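Long-range contact in gluconate kinase (Lactobacillus acidophilus, PDB 3LL3), which probably phosphorylates a sugar substrate such as gluconate or xylulose at the expense of ATP: residues 374-382 and 471-482. Sequence-based numbering, arbitrary orientation.
Sequences EGIIFNLYD and YQKLFPLYCEIR
Five aromatic rings, F378 and Y381 on one helix and Y471, F475 and Y478 on the other, fill the junction of two helices that cross almost perpendicularly, at -84°. The case illustrates how bulky rings can hold helix axes 11.0 Å apart and still mesh as knobs into holes. F378 is one knob, seated among Y471, L474, F475 and Y478: its CB lies over a face of the Y478 ring, 3.7 Å from the centroid, in a CH-pi contact, while CD2 of L474 meets the edge of the F378 ring, in its plane. CD1 of F378 lies 3.5 Å from CD1 of F475, the two rings near parallel but slid apart until they barely overlap. Y478 is the reciprocal knob, entering between G375, F378, N379 and D382. With CG anti to the backbone N (chi1 -174°), the F475 ring is set where one face receives the edge of Y381 in a T-shaped pair, CE2 of Y381 3.6 Å from CD2 of F475. A leucine in place of F475 would probably leave the Y381 edge without a ring face to pack on and open a gap beside F378.

Polar clasps close both ends of the cluster. The hydroxyl OH of Y471 donates a very short 2.5 Å bond to OE2 of E374, a carboxylate also bound by R370. At the other end, NH2 of R482 donates a nearly straight hydrogen bond (2.8 Å, 170°) to OD2 of D382, met on its syn side but tilted out of the carboxylate plane, as part of a salt bridge; a water joins that same oxygen to OH of Y478. Helix 465-485 thus packs across helix 365-388 of the FGGY C-terminal domain, a near-perpendicular knobs-into-holes crossing built on an aromatic cluster within a kinase fold of the actin-like ATPase clan.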
loop_
_atom_site.group_PDB
_atom_site.type_symbol
_atom_site.label_atom_id
_atom_site.label_comp_id
_atom_site.label_asym_id
_atom_site.label_seq_id
_atom_site.Cartn_x
_atom_site.Cartn_y
_atom_site.Cartn_z
ATOM N N GLU A 374 0.292 6.651 -12.307
ATOM C CA GLU A 374 -0.110 5.465 -13.038
ATOM C C GLU A 374 -1.380 4.809 -12.480
ATOM O O GLU A 374 -2.217 4.331 -13.258
ATOM C CB GLU A 374 1.022 4.448 -13.101
ATOM C CG GLU A 374 2.174 4.880 -14.022
ATOM C CD GLU A 374 3.404 3.998 -13.917
ATOM O OE1 GLU A 374 3.452 3.119 -13.017
ATOM O OE2 GLU A 374 4.338 4.198 -14.737
ATOM N N GLY A 375 -1.505 4.776 -11.150
ATOM C CA GLY A 375 -2.675 4.203 -10.508
ATOM C C GLY A 375 -3.929 5.005 -10.822
ATOM O O GLY A 375 -4.996 4.438 -11.106
ATOM N N ILE A 376 -3.808 6.330 -10.757
ATOM C CA ILE A 376 -4.921 7.205 -11.079
ATOM C C ILE A 376 -5.427 6.868 -12.488
ATOM O O ILE A 376 -6.614 6.654 -12.694
ATOM C CB ILE A 376 -4.523 8.686 -10.970
ATOM C CG1 ILE A 376 -4.485 9.113 -9.503
ATOM C CG2 ILE A 376 -5.524 9.577 -11.715
ATOM C CD1 ILE A 376 -3.777 10.416 -9.262
ATOM N N ILE A 377 -4.503 6.751 -13.432
ATOM C CA ILE A 377 -4.845 6.469 -14.831
ATOM C C ILE A 377 -5.338 5.038 -15.034
ATOM O O ILE A 377 -6.249 4.798 -15.829
ATOM C CB ILE A 377 -3.613 6.724 -15.741
ATOM C CG1 ILE A 377 -3.171 8.180 -15.612
ATOM C CG2 ILE A 377 -3.931 6.392 -17.211
ATOM C CD1 ILE A 377 -1.945 8.518 -16.502
ATOM N N PHE A 378 -4.707 4.080 -14.347
ATOM C CA PHE A 378 -5.143 2.686 -14.403
ATOM C C PHE A 378 -6.617 2.571 -13.961
ATOM O O PHE A 378 -7.405 1.824 -14.540
ATOM C CB PHE A 378 -4.277 1.793 -13.496
ATOM C CG PHE A 378 -3.036 1.229 -14.158
ATOM C CD1 PHE A 378 -3.071 0.771 -15.469
ATOM C CD2 PHE A 378 -1.855 1.107 -13.436
ATOM C CE1 PHE A 378 -1.945 0.226 -16.060
ATOM C CE2 PHE A 378 -0.721 0.554 -14.013
ATOM C CZ PHE A 378 -0.762 0.112 -15.328
ATOM N N ASN A 379 -6.975 3.305 -12.916
ATOM C CA ASN A 379 -8.334 3.259 -12.380
ATOM C C ASN A 379 -9.326 3.735 -13.462
ATOM O O ASN A 379 -10.359 3.114 -13.692
ATOM C CB ASN A 379 -8.400 4.142 -11.132
ATOM C CG ASN A 379 -9.768 4.139 -10.461
ATOM O OD1 ASN A 379 -10.268 5.198 -10.071
ATOM N ND2 ASN A 379 -10.361 2.966 -10.305
ATOM N N LEU A 380 -8.971 4.829 -14.126
ATOM C CA LEU A 380 -9.755 5.362 -15.240
ATOM C C LEU A 380 -9.824 4.378 -16.403
ATOM O O LEU A 380 -10.843 4.282 -17.086
ATOM C CB LEU A 380 -9.165 6.695 -15.717
ATOM C CG LEU A 380 -9.385 7.899 -14.788
ATOM C CD1 LEU A 380 -8.323 8.984 -15.028
ATOM C CD2 LEU A 380 -10.782 8.464 -14.907
ATOM N N TYR A 381 -8.733 3.660 -16.647
ATOM C CA TYR A 381 -8.717 2.696 -17.737
ATOM C C TYR A 381 -9.558 1.494 -17.374
ATOM O O TYR A 381 -10.151 0.851 -18.238
ATOM C CB TYR A 381 -7.291 2.268 -18.050
ATOM C CG TYR A 381 -7.180 1.219 -19.125
ATOM C CD1 TYR A 381 -7.559 1.490 -20.441
ATOM C CD2 TYR A 381 -6.682 -0.032 -18.834
ATOM C CE1 TYR A 381 -7.442 0.521 -21.429
ATOM C CE2 TYR A 381 -6.556 -0.999 -19.805
ATOM C CZ TYR A 381 -6.931 -0.724 -21.103
ATOM O OH TYR A 381 -6.781 -1.703 -22.066
ATOM N N ASP A 382 -9.589 1.195 -16.079
ATOM C CA ASP A 382 -10.426 0.133 -15.520
ATOM C C ASP A 382 -11.906 0.472 -15.803
ATOM O O ASP A 382 -12.679 -0.369 -16.286
ATOM C CB ASP A 382 -10.140 0.051 -14.008
ATOM C CG ASP A 382 -10.825 -1.131 -13.317
ATOM O OD1 ASP A 382 -11.546 -1.896 -13.980
ATOM O OD2 ASP A 382 -10.615 -1.305 -12.095
ATOM N N TYR A 471 2.756 -1.413 -19.983
ATOM C CA TYR A 471 1.521 -1.176 -19.260
ATOM C C TYR A 471 0.519 -2.290 -19.489
ATOM O O TYR A 471 -0.257 -2.628 -18.608
ATOM C CB TYR A 471 0.941 0.202 -19.607
ATOM C CG TYR A 471 1.748 1.296 -18.958
ATOM C CD1 TYR A 471 1.871 1.356 -17.569
ATOM C CD2 TYR A 471 2.430 2.231 -19.720
ATOM C CE1 TYR A 471 2.629 2.335 -16.962
ATOM C CE2 TYR A 471 3.198 3.208 -19.126
ATOM C CZ TYR A 471 3.292 3.260 -17.752
ATOM O OH TYR A 471 4.057 4.240 -17.177
ATOM N N GLN A 472 0.548 -2.866 -20.680
ATOM C CA GLN A 472 -0.359 -3.957 -21.003
ATOM C C GLN A 472 -0.065 -5.176 -20.140
ATOM O O GLN A 472 -0.974 -5.936 -19.777
ATOM C CB GLN A 472 -0.245 -4.305 -22.484
ATOM C CG GLN A 472 -1.362 -5.164 -23.016
ATOM C CD GLN A 472 -1.552 -4.991 -24.518
ATOM O OE1 GLN A 472 -1.076 -4.014 -25.113
ATOM N NE2 GLN A 472 -2.252 -5.938 -25.139
ATOM N N LYS A 473 1.212 -5.366 -19.812
ATOM C CA LYS A 473 1.593 -6.455 -18.941
ATOM C C LYS A 473 1.333 -6.111 -17.473
ATOM O O LYS A 473 1.019 -6.986 -16.666
ATOM C CB LYS A 473 3.058 -6.867 -19.176
ATOM C CG LYS A 473 3.565 -7.867 -18.150
ATOM C CD LYS A 473 4.915 -8.480 -18.531
ATOM C CE LYS A 473 5.202 -9.734 -17.703
ATOM N NZ LYS A 473 6.363 -10.489 -18.241
ATOM N N LEU A 474 1.428 -4.831 -17.131
ATOM C CA LEU A 474 1.277 -4.415 -15.737
ATOM C C LEU A 474 -0.182 -4.248 -15.281
ATOM O O LEU A 474 -0.481 -4.423 -14.097
ATOM C CB LEU A 474 2.063 -3.133 -15.472
ATOM C CG LEU A 474 1.963 -2.567 -14.052
ATOM C CD1 LEU A 474 2.521 -3.569 -13.023
ATOM C CD2 LEU A 474 2.707 -1.229 -13.993
ATOM N N PHE A 475 -1.086 -3.915 -16.205
ATOM C CA PHE A 475 -2.497 -3.762 -15.846
ATOM C C PHE A 475 -3.125 -5.000 -15.182
ATOM O O PHE A 475 -3.900 -4.872 -14.223
ATOM C CB PHE A 475 -3.347 -3.290 -17.051
ATOM C CG PHE A 475 -4.787 -2.976 -16.696
ATOM C CD1 PHE A 475 -5.091 -2.072 -15.680
ATOM C CD2 PHE A 475 -5.835 -3.577 -17.383
ATOM C CE1 PHE A 475 -6.421 -1.778 -15.342
ATOM C CE2 PHE A 475 -7.160 -3.296 -17.054
ATOM C CZ PHE A 475 -7.453 -2.392 -16.027
ATOM N N PRO A 476 -2.815 -6.202 -15.691
ATOM C CA PRO A 476 -3.366 -7.383 -15.015
ATOM C C PRO A 476 -2.915 -7.478 -13.553
ATOM O O PRO A 476 -3.682 -7.939 -12.723
ATOM C CB PRO A 476 -2.784 -8.550 -15.827
ATOM C CG PRO A 476 -2.639 -7.977 -17.218
ATOM C CD PRO A 476 -2.179 -6.545 -16.980
ATOM N N LEU A 477 -1.691 -7.069 -13.245
ATOM C CA LEU A 477 -1.227 -7.080 -11.858
ATOM C C LEU A 477 -2.009 -6.052 -11.026
ATOM O O LEU A 477 -2.368 -6.320 -9.885
ATOM C CB LEU A 477 0.273 -6.791 -11.783
ATOM C CG LEU A 477 0.892 -6.648 -10.388
ATOM C CD1 LEU A 477 0.659 -7.891 -9.555
ATOM C CD2 LEU A 477 2.383 -6.343 -10.507
ATOM N N TYR A 478 -2.274 -4.879 -11.605
ATOM C CA TYR A 478 -3.092 -3.866 -10.936
ATOM C C TYR A 478 -4.450 -4.468 -10.554
ATOM O O TYR A 478 -4.929 -4.270 -9.443
ATOM C CB TYR A 478 -3.288 -2.659 -11.856
ATOM C CG TYR A 478 -4.267 -1.607 -11.360
ATOM C CD1 TYR A 478 -3.824 -0.483 -10.660
ATOM C CD2 TYR A 478 -5.632 -1.748 -11.581
ATOM C CE1 TYR A 478 -4.723 0.485 -10.210
ATOM C CE2 TYR A 478 -6.536 -0.795 -11.131
ATOM C CZ TYR A 478 -6.085 0.314 -10.445
ATOM O OH TYR A 478 -7.008 1.226 -10.006
ATOM N N CYS A 479 -5.059 -5.199 -11.483
ATOM C CA CYS A 479 -6.356 -5.825 -11.250
ATOM C C CYS A 479 -6.277 -6.959 -10.224
ATOM O O CYS A 479 -7.241 -7.211 -9.491
ATOM C CB CYS A 479 -6.949 -6.336 -12.560
ATOM S SG CYS A 479 -7.355 -5.012 -13.707
ATOM N N GLU A 480 -5.144 -7.649 -10.190
ATOM C CA GLU A 480 -4.947 -8.705 -9.202
ATOM C C GLU A 480 -4.944 -8.115 -7.797
ATOM O O GLU A 480 -5.592 -8.652 -6.907
ATOM C CB GLU A 480 -3.655 -9.474 -9.458
ATOM C CG GLU A 480 -3.794 -10.529 -10.541
ATOM C CD GLU A 480 -4.643 -11.710 -10.098
ATOM O OE1 GLU A 480 -4.406 -12.208 -8.973
ATOM O OE2 GLU A 480 -5.543 -12.133 -10.870
ATOM N N ILE A 481 -4.231 -7.003 -7.609
ATOM C CA ILE A 481 -4.122 -6.380 -6.286
ATOM C C ILE A 481 -5.471 -5.781 -5.859
ATOM O O ILE A 481 -5.904 -5.913 -4.711
ATOM C CB ILE A 481 -3.015 -5.303 -6.259
ATOM C CG1 ILE A 481 -1.672 -5.902 -6.693
ATOM C CG2 ILE A 481 -2.911 -4.662 -4.882
ATOM C CD1 ILE A 481 -1.299 -7.209 -6.010
ATOM N N ARG A 482 -6.154 -5.146 -6.799
ATOM C CA ARG A 482 -7.501 -4.640 -6.534
ATOM C C ARG A 482 -8.446 -5.768 -6.104
ATOM O O ARG A 482 -9.187 -5.640 -5.110
ATOM C CB ARG A 482 -8.033 -3.880 -7.753
ATOM C CG ARG A 482 -9.522 -3.755 -7.830
ATOM C CD ARG A 482 -10.069 -4.781 -8.813
ATOM N NE ARG A 482 -10.315 -4.164 -10.091
ATOM C CZ ARG A 482 -10.450 -4.812 -11.245
ATOM N NH1 ARG A 482 -10.347 -6.130 -11.317
ATOM N NH2 ARG A 482 -10.690 -4.117 -12.338
HETATM O O HOH W 1 -9.660 0.436 -10.365
#